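GCN5-related N-acetyltransferase (Anabaena variabilis, PDB 2OZG) binds coenzyme A and probably transfers acetyl groups to amine substrates, perhaps aminoglycosides, as a member of the GCN5-related N-acetyltransferase family. Local coordinates at residues A[308-316]-A[341-352]; A[168-176]-A[231-239]. All blocks are in the same frame, centred on the assembly; numbering follows the deposited sequence. Where two conformers were deposited one is given.

Interaction 1 of 2, residues A[308-316]-A[341-352]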
loop_
_atom_site.group_PDB
_atom_site.type_symbol
_atom_site.label_atom_id
_atom_site.label_comp_id
_atom_site.label_asym_id
_atom_site.label_seq_id
_atom_site.Cartn_x
_atom_site.Cartn_y
_atom_site.Cartn_z
ATOM N N ALA A 308 -30.761 -19.803 42.552
ATOM C CA ALA A 308 -31.344 -20.625 41.508
ATOM C C ALA A 308 -30.727 -21.977 41.441
ATOM O O ALA A 308 -29.559 -22.150 41.761
ATOM C CB ALA A 308 -31.166 -19.967 40.177
ATOM N N GLU A 309 -31.527 -22.926 40.974
ATOM C CA GLU A 309 -31.095 -24.272 40.743
ATOM C C GLU A 309 -31.217 -24.543 39.227
ATOM O O GLU A 309 -32.311 -24.491 38.668
ATOM C CB GLU A 309 -32.004 -25.170 41.522
ATOM C CG GLU A 309 -31.520 -26.523 41.770
ATOM C CD GLU A 309 -32.490 -27.263 42.675
ATOM O OE1 GLU A 309 -33.456 -27.841 42.140
ATOM O OE2 GLU A 309 -32.271 -27.273 43.912
ATOM N N LEU A 310 -30.112 -24.810 38.566
ATOM C CA LEU A 310 -30.147 -25.085 37.143
ATOM C C LEU A 310 -29.866 -26.558 36.891
ATOM O O LEU A 310 -28.838 -27.067 37.323
ATOM C CB LEU A 310 -29.134 -24.171 36.376
ATOM C CG LEU A 310 -29.106 -24.287 34.848
ATOM C CD1 LEU A 310 -30.469 -24.047 34.215
ATOM C CD2 LEU A 310 -28.109 -23.320 34.306
ATOM N N HIS A 311 -30.779 -27.245 36.203
ATOM C CA HIS A 311 -30.644 -28.696 35.947
ATOM C C HIS A 311 -30.052 -28.927 34.561
ATOM O O HIS A 311 -30.726 -28.822 33.543
ATOM C CB HIS A 311 -31.990 -29.425 36.121
ATOM C CG HIS A 311 -32.492 -29.477 37.529
ATOM N ND1 HIS A 311 -33.121 -30.583 38.048
ATOM C CD2 HIS A 311 -32.431 -28.574 38.536
ATOM C CE1 HIS A 311 -33.464 -30.346 39.300
ATOM N NE2 HIS A 311 -33.042 -29.136 39.622
ATOM N N LEU A 312 -28.778 -29.273 34.547
ATOM C CA LEU A 312 -27.987 -29.407 33.318
ATOM C C LEU A 312 -27.897 -30.834 32.845
ATOM O O LEU A 312 -27.981 -31.788 33.654
ATOM C CB LEU A 312 -26.537 -29.005 33.611
ATOM C CG LEU A 312 -26.208 -27.579 34.095
ATOM C CD1 LEU A 312 -24.827 -27.512 34.769
ATOM C CD2 LEU A 312 -26.238 -26.652 32.883
ATOM N N GLU A 313 -27.723 -30.971 31.541
ATOM C CA GLU A 313 -27.470 -32.252 30.917
ATOM C C GLU A 313 -26.308 -32.069 29.979
ATOM O O GLU A 313 -26.408 -31.422 28.956
ATOM C CB GLU A 313 -28.684 -32.790 30.184
ATOM C CG GLU A 313 -28.533 -34.269 29.855
ATOM C CD GLU A 313 -29.832 -34.863 29.438
ATOM O OE1 GLU A 313 -30.448 -34.323 28.499
ATOM O OE2 GLU A 313 -30.250 -35.856 30.065
ATOM N N VAL A 314 -25.186 -32.673 30.332
ATOM C CA VAL A 314 -23.967 -32.438 29.578
ATOM C C VAL A 314 -23.470 -33.665 28.808
ATOM O O VAL A 314 -23.541 -34.774 29.318
ATOM C CB VAL A 314 -22.827 -31.987 30.539
ATOM C CG1 VAL A 314 -21.549 -31.586 29.766
ATOM C CG2 VAL A 314 -23.297 -30.862 31.443
ATOM N N GLN A 315 -23.023 -33.445 27.573
ATOM C CA GLN A 315 -22.381 -34.485 26.782
ATOM C C GLN A 315 -20.885 -34.219 26.818
ATOM O O GLN A 315 -20.463 -33.078 26.718
ATOM C CB GLN A 315 -22.847 -34.521 25.312
ATOM C CG GLN A 315 -22.060 -35.565 24.498
ATOM C CD GLN A 315 -22.521 -35.774 23.049
ATOM O OE1 GLN A 315 -23.704 -35.622 22.710
ATOM N NE2 GLN A 315 -21.575 -36.172 22.194
ATOM N N ASP A 316 -20.097 -35.273 26.997
ATOM C CA ASP A 316 -18.617 -35.193 26.915
ATOM C C ASP A 316 -18.183 -36.551 26.397
ATOM O O ASP A 316 -18.217 -37.556 27.138
ATOM C CB ASP A 316 -17.970 -34.923 28.261
ATOM C CG ASP A 316 -16.508 -34.604 28.161
ATOM O OD1 ASP A 316 -15.822 -35.036 27.205
ATOM O OD2 ASP A 316 -16.019 -33.893 29.058
ATOM N N GLY A 341 -31.064 -34.711 38.473
ATOM C CA GLY A 341 -31.951 -33.694 38.046
ATOM C C GLY A 341 -32.654 -34.007 36.739
ATOM O O GLY A 341 -32.563 -35.116 36.164
ATOM N N LYS A 342 -33.338 -32.993 36.239
ATOM C CA LYS A 342 -34.160 -33.173 35.078
ATOM C C LYS A 342 -33.573 -32.738 33.755
ATOM O O LYS A 342 -34.261 -32.785 32.750
ATOM C CB LYS A 342 -35.504 -32.524 35.346
ATOM C CG LYS A 342 -35.520 -31.069 35.514
ATOM C CD LYS A 342 -36.776 -30.734 36.305
ATOM C CE LYS A 342 -36.912 -29.271 36.591
ATOM N NZ LYS A 342 -38.207 -29.068 37.316
ATOM N N GLY A 343 -32.322 -32.273 33.756
ATOM C CA GLY A 343 -31.652 -31.906 32.520
ATOM C C GLY A 343 -32.504 -31.019 31.628
ATOM O O GLY A 343 -32.730 -31.322 30.456
ATOM N N GLU A 344 -32.900 -29.884 32.192
ATOM C CA GLU A 344 -33.687 -28.864 31.549
ATOM C C GLU A 344 -32.858 -28.046 30.590
ATOM O O GLU A 344 -33.419 -27.345 29.768
ATOM C CB GLU A 344 -34.337 -27.930 32.589
ATOM C CG GLU A 344 -33.341 -27.206 33.528
ATOM C CD GLU A 344 -33.962 -26.417 34.737
ATOM O OE1 GLU A 344 -35.204 -26.248 34.852
ATOM O OE2 GLU A 344 -33.145 -25.981 35.585
ATOM N N LEU A 345 -31.540 -28.092 30.724
ATOM C CA LEU A 345 -30.664 -27.344 29.832
ATOM C C LEU A 345 -29.597 -28.288 29.376
ATOM O O LEU A 345 -28.768 -28.722 30.184
ATOM C CB LEU A 345 -30.100 -26.113 30.512
ATOM C CG LEU A 345 -29.229 -25.171 29.650
ATOM C CD1 LEU A 345 -29.158 -23.795 30.281
ATOM C CD2 LEU A 345 -27.825 -25.697 29.464
ATOM N N GLN A 346 -29.632 -28.608 28.080
ATOM C CA GLN A 346 -28.741 -29.597 27.484
ATOM C C GLN A 346 -27.717 -28.990 26.588
ATOM O O GLN A 346 -28.033 -28.145 25.759
ATOM C CB GLN A 346 -29.560 -30.540 26.622
ATOM C CG GLN A 346 -30.834 -30.985 27.358
ATOM C CD GLN A 346 -32.029 -31.034 26.390
ATOM O OE1 GLN A 346 -32.838 -30.102 26.343
ATOM N NE2 GLN A 346 -32.079 -32.071 25.564
ATOM N N LEU A 347 -26.488 -29.471 26.716
ATOM C CA LEU A 347 -25.419 -28.966 25.916
ATOM C C LEU A 347 -24.234 -29.913 25.945
ATOM O O LEU A 347 -24.103 -30.789 26.787
ATOM C CB LEU A 347 -24.987 -27.574 26.420
ATOM C CG LEU A 347 -24.863 -27.316 27.905
ATOM C CD1 LEU A 347 -24.192 -28.355 28.696
ATOM C CD2 LEU A 347 -24.167 -25.973 28.139
ATOM N N ASP A 348 -23.374 -29.715 24.972
ATOM C CA ASP A 348 -22.135 -30.417 24.892
ATOM C C ASP A 348 -21.173 -29.675 25.796
ATOM O O ASP A 348 -21.363 -28.493 26.074
ATOM C CB ASP A 348 -21.631 -30.322 23.441
ATOM C CG ASP A 348 -20.350 -31.079 23.232
ATOM O OD1 ASP A 348 -20.414 -32.322 23.314
ATOM O OD2 ASP A 348 -19.287 -30.419 23.004
ATOM N N ILE A 349 -20.101 -30.350 26.192
ATOM C CA ILE A 349 -19.075 -29.740 27.014
ATOM C C ILE A 349 -18.539 -28.418 26.379
ATOM O O ILE A 349 -18.117 -27.500 27.096
ATOM C CB ILE A 349 -17.962 -30.799 27.306
ATOM C CG1 ILE A 349 -17.120 -30.379 28.490
ATOM C CG2 ILE A 349 -17.064 -31.081 26.075
ATOM C CD1 ILE A 349 -17.905 -30.459 29.819
ATOM N N LYS A 350 -18.623 -28.285 25.037
ATOM C CA LYS A 350 -18.215 -27.067 24.354
ATOM C C LYS A 350 -19.134 -25.915 24.614
ATOM O O LYS A 350 -18.652 -24.792 24.813
ATOM C CB LYS A 350 -18.057 -27.220 22.854
ATOM C CG LYS A 350 -16.978 -28.229 22.496
ATOM C CD LYS A 350 -16.634 -28.278 21.033
ATOM C CE LYS A 350 -17.779 -28.595 20.058
ATOM N NZ LYS A 350 -18.440 -29.876 20.285
ATOM N N GLY A 351 -20.454 -26.189 24.605
ATOM C CA GLY A 351 -21.436 -25.170 24.897
ATOM C C GLY A 351 -21.236 -24.651 26.314
ATOM O O GLY A 351 -21.388 -23.467 26.578
ATOM N N LEU A 352 -20.876 -25.559 27.224
ATOM C CA LEU A 352 -20.708 -25.228 28.633
ATOM C C LEU A 352 -19.546 -24.318 28.854
ATOM O O LEU A 352 -19.588 -23.487 29.753
ATOM C CB LEU A 352 -20.527 -26.510 29.457
ATOM C CG LEU A 352 -20.410 -26.310 30.987
ATOM C CD1 LEU A 352 -21.610 -25.570 31.509
ATOM C CD2 LEU A 352 -20.243 -27.597 31.694
HETATM O O HOH W 1 -30.221 -32.146 35.458
HETATM O O HOH W 2 -32.884 -34.062 29.536
#

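Interaction 2 of 2, residues A[168-176]-A[231-239]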
loop_
_atom_site.group_PDB
_atom_site.type_symbol
_atom_site.label_atom_id
_atom_site.label_comp_id
_atom_site.label_asym_id
_atom_site.label_seq_id
_atom_site.Cartn_x
_atom_site.Cartn_y
_atom_site.Cartn_z
ATOM N N HIS A 168 3.371 -7.795 41.003
ATOM C CA HIS A 168 2.489 -8.941 41.306
ATOM C C HIS A 168 1.296 -8.505 42.111
ATOM O O HIS A 168 0.225 -8.931 41.853
ATOM C CB HIS A 168 3.199 -10.086 42.097
ATOM C CG HIS A 168 2.240 -11.126 42.659
ATOM N ND1 HIS A 168 1.619 -12.091 41.880
ATOM C CD2 HIS A 168 1.771 -11.321 43.923
ATOM C CE1 HIS A 168 0.825 -12.836 42.638
ATOM N NE2 HIS A 168 0.887 -12.380 43.877
ATOM N N GLU A 169 1.504 -7.616 43.071
ATOM C CA GLU A 169 0.439 -7.221 43.979
ATOM C C GLU A 169 -0.634 -6.332 43.351
ATOM O O GLU A 169 -1.802 -6.434 43.701
ATOM C CB GLU A 169 1.052 -6.604 45.229
ATOM C CG GLU A 169 1.945 -7.610 45.970
ATOM C CD GLU A 169 2.780 -6.962 47.053
ATOM O OE1 GLU A 169 2.676 -5.725 47.216
ATOM O OE2 GLU A 169 3.530 -7.685 47.741
ATOM N N LEU A 170 -0.232 -5.447 42.444
ATOM C CA LEU A 170 -1.179 -4.661 41.679
ATOM C C LEU A 170 -1.860 -5.549 40.641
ATOM O O LEU A 170 -3.051 -5.405 40.394
ATOM C CB LEU A 170 -0.469 -3.487 40.992
ATOM C CG LEU A 170 0.003 -2.346 41.921
ATOM C CD1 LEU A 170 0.971 -1.401 41.235
ATOM C CD2 LEU A 170 -1.172 -1.579 42.492
ATOM N N TYR A 171 -1.103 -6.415 39.985
ATOM C CA TYR A 171 -1.674 -7.337 39.000
ATOM C C TYR A 171 -2.771 -8.187 39.585
ATOM O O TYR A 171 -3.868 -8.276 39.039
ATOM C CB TYR A 171 -0.611 -8.213 38.356
ATOM C CG TYR A 171 -1.263 -9.154 37.371
ATOM C CD1 TYR A 171 -1.606 -8.752 36.100
ATOM C CD2 TYR A 171 -1.607 -10.425 37.767
ATOM C CE1 TYR A 171 -2.280 -9.609 35.239
ATOM C CE2 TYR A 171 -2.247 -11.283 36.906
ATOM C CZ TYR A 171 -2.574 -10.879 35.657
ATOM O OH TYR A 171 -3.229 -11.784 34.858
ATOM N N GLN A 172 -2.472 -8.854 40.686
ATOM C CA GLN A 172 -3.469 -9.732 41.303
ATOM C C GLN A 172 -4.727 -8.983 41.756
ATOM O O GLN A 172 -5.772 -9.607 41.890
ATOM C CB GLN A 172 -2.848 -10.588 42.419
ATOM C CG GLN A 172 -3.677 -11.872 42.725
ATOM C CD GLN A 172 -2.839 -13.018 43.291
ATOM O OE1 GLN A 172 -1.936 -12.806 44.119
ATOM N NE2 GLN A 172 -3.145 -14.254 42.853
ATOM N N GLN A 173 -4.643 -7.665 41.998
ATOM C CA GLN A 173 -5.853 -6.877 42.299
ATOM C C GLN A 173 -6.743 -6.635 41.087
ATOM O O GLN A 173 -7.925 -6.746 41.179
ATOM C CB GLN A 173 -5.512 -5.538 42.929
ATOM C CG GLN A 173 -5.021 -5.667 44.297
ATOM C CD GLN A 173 -4.504 -4.350 44.860
ATOM O OE1 GLN A 173 -5.296 -3.488 45.282
ATOM N NE2 GLN A 173 -3.157 -4.221 44.936
ATOM N N GLN A 174 -6.167 -6.235 39.968
ATOM C CA GLN A 174 -6.924 -6.107 38.705
ATOM C C GLN A 174 -7.408 -7.501 38.207
ATOM O O GLN A 174 -8.482 -7.648 37.622
ATOM C CB GLN A 174 -6.015 -5.416 37.655
ATOM C CG GLN A 174 -6.652 -5.290 36.305
ATOM C CD GLN A 174 -6.115 -4.139 35.472
ATOM O OE1 GLN A 174 -6.008 -3.012 35.966
ATOM N NE2 GLN A 174 -5.837 -4.406 34.166
ATOM N N ALA A 175 -6.604 -8.521 38.459
ATOM C CA ALA A 175 -6.891 -9.902 38.004
ATOM C C ALA A 175 -8.140 -10.380 38.696
ATOM O O ALA A 175 -9.114 -10.818 38.068
ATOM C CB ALA A 175 -5.697 -10.882 38.369
ATOM N N GLN A 176 -8.150 -10.224 40.005
ATOM C CA GLN A 176 -9.271 -10.716 40.798
ATOM C C GLN A 176 -10.551 -10.022 40.381
ATOM O O GLN A 176 -11.612 -10.624 40.445
ATOM C CB GLN A 176 -8.967 -10.556 42.274
ATOM C CG GLN A 176 -9.992 -11.217 43.222
ATOM C CD GLN A 176 -11.232 -10.372 43.466
ATOM O OE1 GLN A 176 -11.147 -9.156 43.551
ATOM N NE2 GLN A 176 -12.387 -11.024 43.628
ATOM N N ILE A 231 2.473 -1.163 24.607
ATOM C CA ILE A 231 2.219 -1.444 25.991
ATOM C C ILE A 231 1.912 -2.942 26.123
ATOM O O ILE A 231 0.910 -3.420 25.611
ATOM C CB ILE A 231 1.060 -0.594 26.536
ATOM C CG1 ILE A 231 1.408 0.908 26.492
ATOM C CG2 ILE A 231 0.737 -0.993 27.957
ATOM C CD1 ILE A 231 0.244 1.856 26.802
ATOM N N ARG A 232 2.750 -3.688 26.841
ATOM C CA ARG A 232 2.512 -5.140 26.977
ATOM C C ARG A 232 1.741 -5.513 28.212
ATOM O O ARG A 232 1.137 -6.571 28.234
ATOM C CB ARG A 232 3.790 -5.945 26.907
ATOM C CG ARG A 232 4.882 -5.455 27.790
ATOM C CD ARG A 232 6.188 -6.284 27.685
ATOM N NE ARG A 232 6.804 -6.264 26.366
ATOM C CZ ARG A 232 7.877 -7.000 26.047
ATOM N NH1 ARG A 232 8.437 -7.810 26.941
ATOM N NH2 ARG A 232 8.390 -6.941 24.856
ATOM N N ASP A 233 1.722 -4.663 29.235
ATOM C CA ASP A 233 0.925 -4.958 30.414
ATOM C C ASP A 233 0.676 -3.623 31.094
ATOM O O ASP A 233 1.478 -2.718 30.995
ATOM C CB ASP A 233 1.685 -5.918 31.350
ATOM C CG ASP A 233 0.827 -6.487 32.454
ATOM O OD1 ASP A 233 -0.431 -6.499 32.306
ATOM O OD2 ASP A 233 1.437 -6.983 33.455
ATOM N N TRP A 234 -0.484 -3.487 31.714
ATOM C CA TRP A 234 -0.801 -2.276 32.432
ATOM C C TRP A 234 -1.806 -2.655 33.503
ATOM O O TRP A 234 -2.537 -3.648 33.345
ATOM C CB TRP A 234 -1.374 -1.185 31.501
ATOM C CG TRP A 234 -2.625 -1.673 30.704
ATOM C CD1 TRP A 234 -2.610 -2.241 29.493
ATOM C CD2 TRP A 234 -4.001 -1.634 31.109
ATOM N NE1 TRP A 234 -3.861 -2.548 29.109
ATOM C CE2 TRP A 234 -4.736 -2.216 30.103
ATOM C CE3 TRP A 234 -4.662 -1.221 32.260
ATOM C CZ2 TRP A 234 -6.104 -2.364 30.176
ATOM C CZ3 TRP A 234 -5.985 -1.375 32.351
ATOM C CH2 TRP A 234 -6.721 -1.963 31.322
ATOM N N VAL A 235 -1.840 -1.823 34.558
ATOM C CA VAL A 235 -2.816 -1.906 35.602
ATOM C C VAL A 235 -3.287 -0.485 35.986
ATOM O O VAL A 235 -2.480 0.435 36.114
ATOM C CB VAL A 235 -2.301 -2.692 36.851
ATOM C CG1 VAL A 235 -3.147 -2.409 38.095
ATOM C CG2 VAL A 235 -2.250 -4.186 36.560
ATOM N N THR A 236 -4.613 -0.318 36.121
ATOM C CA THR A 236 -5.229 0.955 36.577
ATOM C C THR A 236 -6.330 0.580 37.563
ATOM O O THR A 236 -7.370 -0.016 37.179
ATOM C CB THR A 236 -5.756 1.844 35.418
ATOM O OG1 THR A 236 -6.708 1.123 34.656
ATOM C CG2 THR A 236 -4.614 2.208 34.485
ATOM N N LEU A 237 -6.093 0.861 38.846
ATOM C CA LEU A 237 -7.059 0.459 39.880
ATOM C C LEU A 237 -8.090 1.530 40.205
ATOM O O LEU A 237 -9.121 1.225 40.800
ATOM C CB LEU A 237 -6.379 0.012 41.162
ATOM C CG LEU A 237 -5.413 -1.161 41.045
ATOM C CD1 LEU A 237 -4.792 -1.459 42.407
ATOM C CD2 LEU A 237 -6.123 -2.388 40.493
ATOM N N SER A 238 -7.846 2.757 39.755
ATOM C CA SER A 238 -8.687 3.882 40.096
ATOM C C SER A 238 -8.673 4.870 38.946
ATOM O O SER A 238 -7.808 4.801 38.082
ATOM C CB SER A 238 -8.110 4.568 41.336
ATOM O OG SER A 238 -6.858 5.161 41.015
ATOM N N ASN A 239 -9.609 5.802 38.970
ATOM C CA ASN A 239 -9.675 6.829 37.939
ATOM C C ASN A 239 -8.444 7.745 37.873
ATOM O O ASN A 239 -8.012 8.110 36.785
ATOM C CB ASN A 239 -10.945 7.655 38.099
ATOM C CG ASN A 239 -11.110 8.644 36.974
ATOM O OD1 ASN A 239 -10.956 8.326 35.759
ATOM N ND2 ASN A 239 -11.389 9.844 37.362
#

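Interaction 1 of 2, residues A[308-316]-A[341-352]
From His311 to Ile349 a ladder of backbone hydrogen bonds pairs strand 308-315 with strand 345-348, and the axes, 28° apart, run parallel. Leu345 N donates to His311 O, Glu313 N to Leu345 O (2.8 Å), Leu347 N to Glu313 O, Gln315 N to Leu347 O, and Ile349 N to Gln315 O (2.8 Å), the last carrying the pairing into the first turn of the helix. Asp348 is the N-cap of that helix: its OD2 accepts Lys350 N at 3.0 Å and, from the opposite face of the carboxylate, Lys350 NZ in a salt bridge.

Side-chain polar bonds fix the other end. Two bonds in the plane of the His311 ring fix its rotation: ND1 accepts Lys342 N at 3.0 Å, and NE2 donates to Glu309 OE1 at 2.9 Å. Lys342 CE lies over one face, offset toward the rim. With CG set between the backbone N and the carbonyl carbon (chi1 58°), the extended chain of Glu344 runs by His311 and brings OE2 to His311 N at 2.8 Å (167° at the hydrogen). One water links Leu312 O to Gly343 N.

On the apolar face Leu312 CD2 meets Leu345 CD2 at 3.9 Å, while Val314 spreads its branches, CG2 to Leu347 CD1 and CG1 to Ile349 CD1 (3.8 Å).

This is a parallel pair inside the mixed five-stranded sheet of the sterol carrier protein-like region, flanked by strands 324-331 and 371-373. Helix 375-385 packs on Leu310 and supplies Lys380 to Glu344 OE2; helix 293-299 covers Leu312 and Ile349.

Interaction 2 of 2, residues A[168-176]-A[231-239]
Gln174 reaches from helix 168-176 to strand 231-236, where its side chain runs antiparallel alongside that of Val235. CB lies 4.1 Å from Val235 CG2 and 4.2 Å from Leu237 CD2. With CG anti to the backbone N (chi1 177°) and the chain extended, CD arrives 4.0 Å from Val235 CA. There the amide divides its work. OE1 accepts Thr236 N at 3.0 Å, in its carbonyl plane and with 159° at the hydrogen; NE2 stands over one face of the Trp234 ring, 3.5 Å from CZ3, and is hydrogen-bonded to Tyr181 OH. An alanine here would strip Thr236 N of this acceptor and is likely to open a gap between the helix and Trp234.

Beside this polar bridge Leu170, Val235 and Leu237 make apolar contacts: Leu170 CD2 meets Leu237 CD1 at 3.6 Å, and Leu170 CB faces Val235 CG1. Leu237 CD1 also lies against the side-chain amide of Gln173.

The axes approach to 8.4 Å at 73°, so the helix lies steeply across the strand. Leu170 and Tyr171 also touch Tyr215 of the adjacent strand. This is a helix packed across strands 227-236 and 211-222, which belong to the second acetyltransferase-family region, away from the known coenzyme A sites.

How the interactions relate
The two contacts lie in separate parts of the chain, with centres 35 Å apart and nearest atoms about 18 Å apart, and they do not touch. Along the chain, both segments of interaction 2 come before those of interaction 1. Interaction 2 packs helix 165-177 on strand 227-236, a strand of the second acetyltransferase-like region, whereas interaction 1 joins neighbouring strands of the five-stranded sheet in the sterol carrier protein-like region. Strand 279-290 follows interaction 2 in the chain, and its Arg289 and Ile290 reach Asp316, Ile349 and Leu352 of interaction 1. The C-terminal tail returns to interaction 2, where Ile393 and Asp394 touch Trp234 and Tyr171, which probably helps hold the regions together.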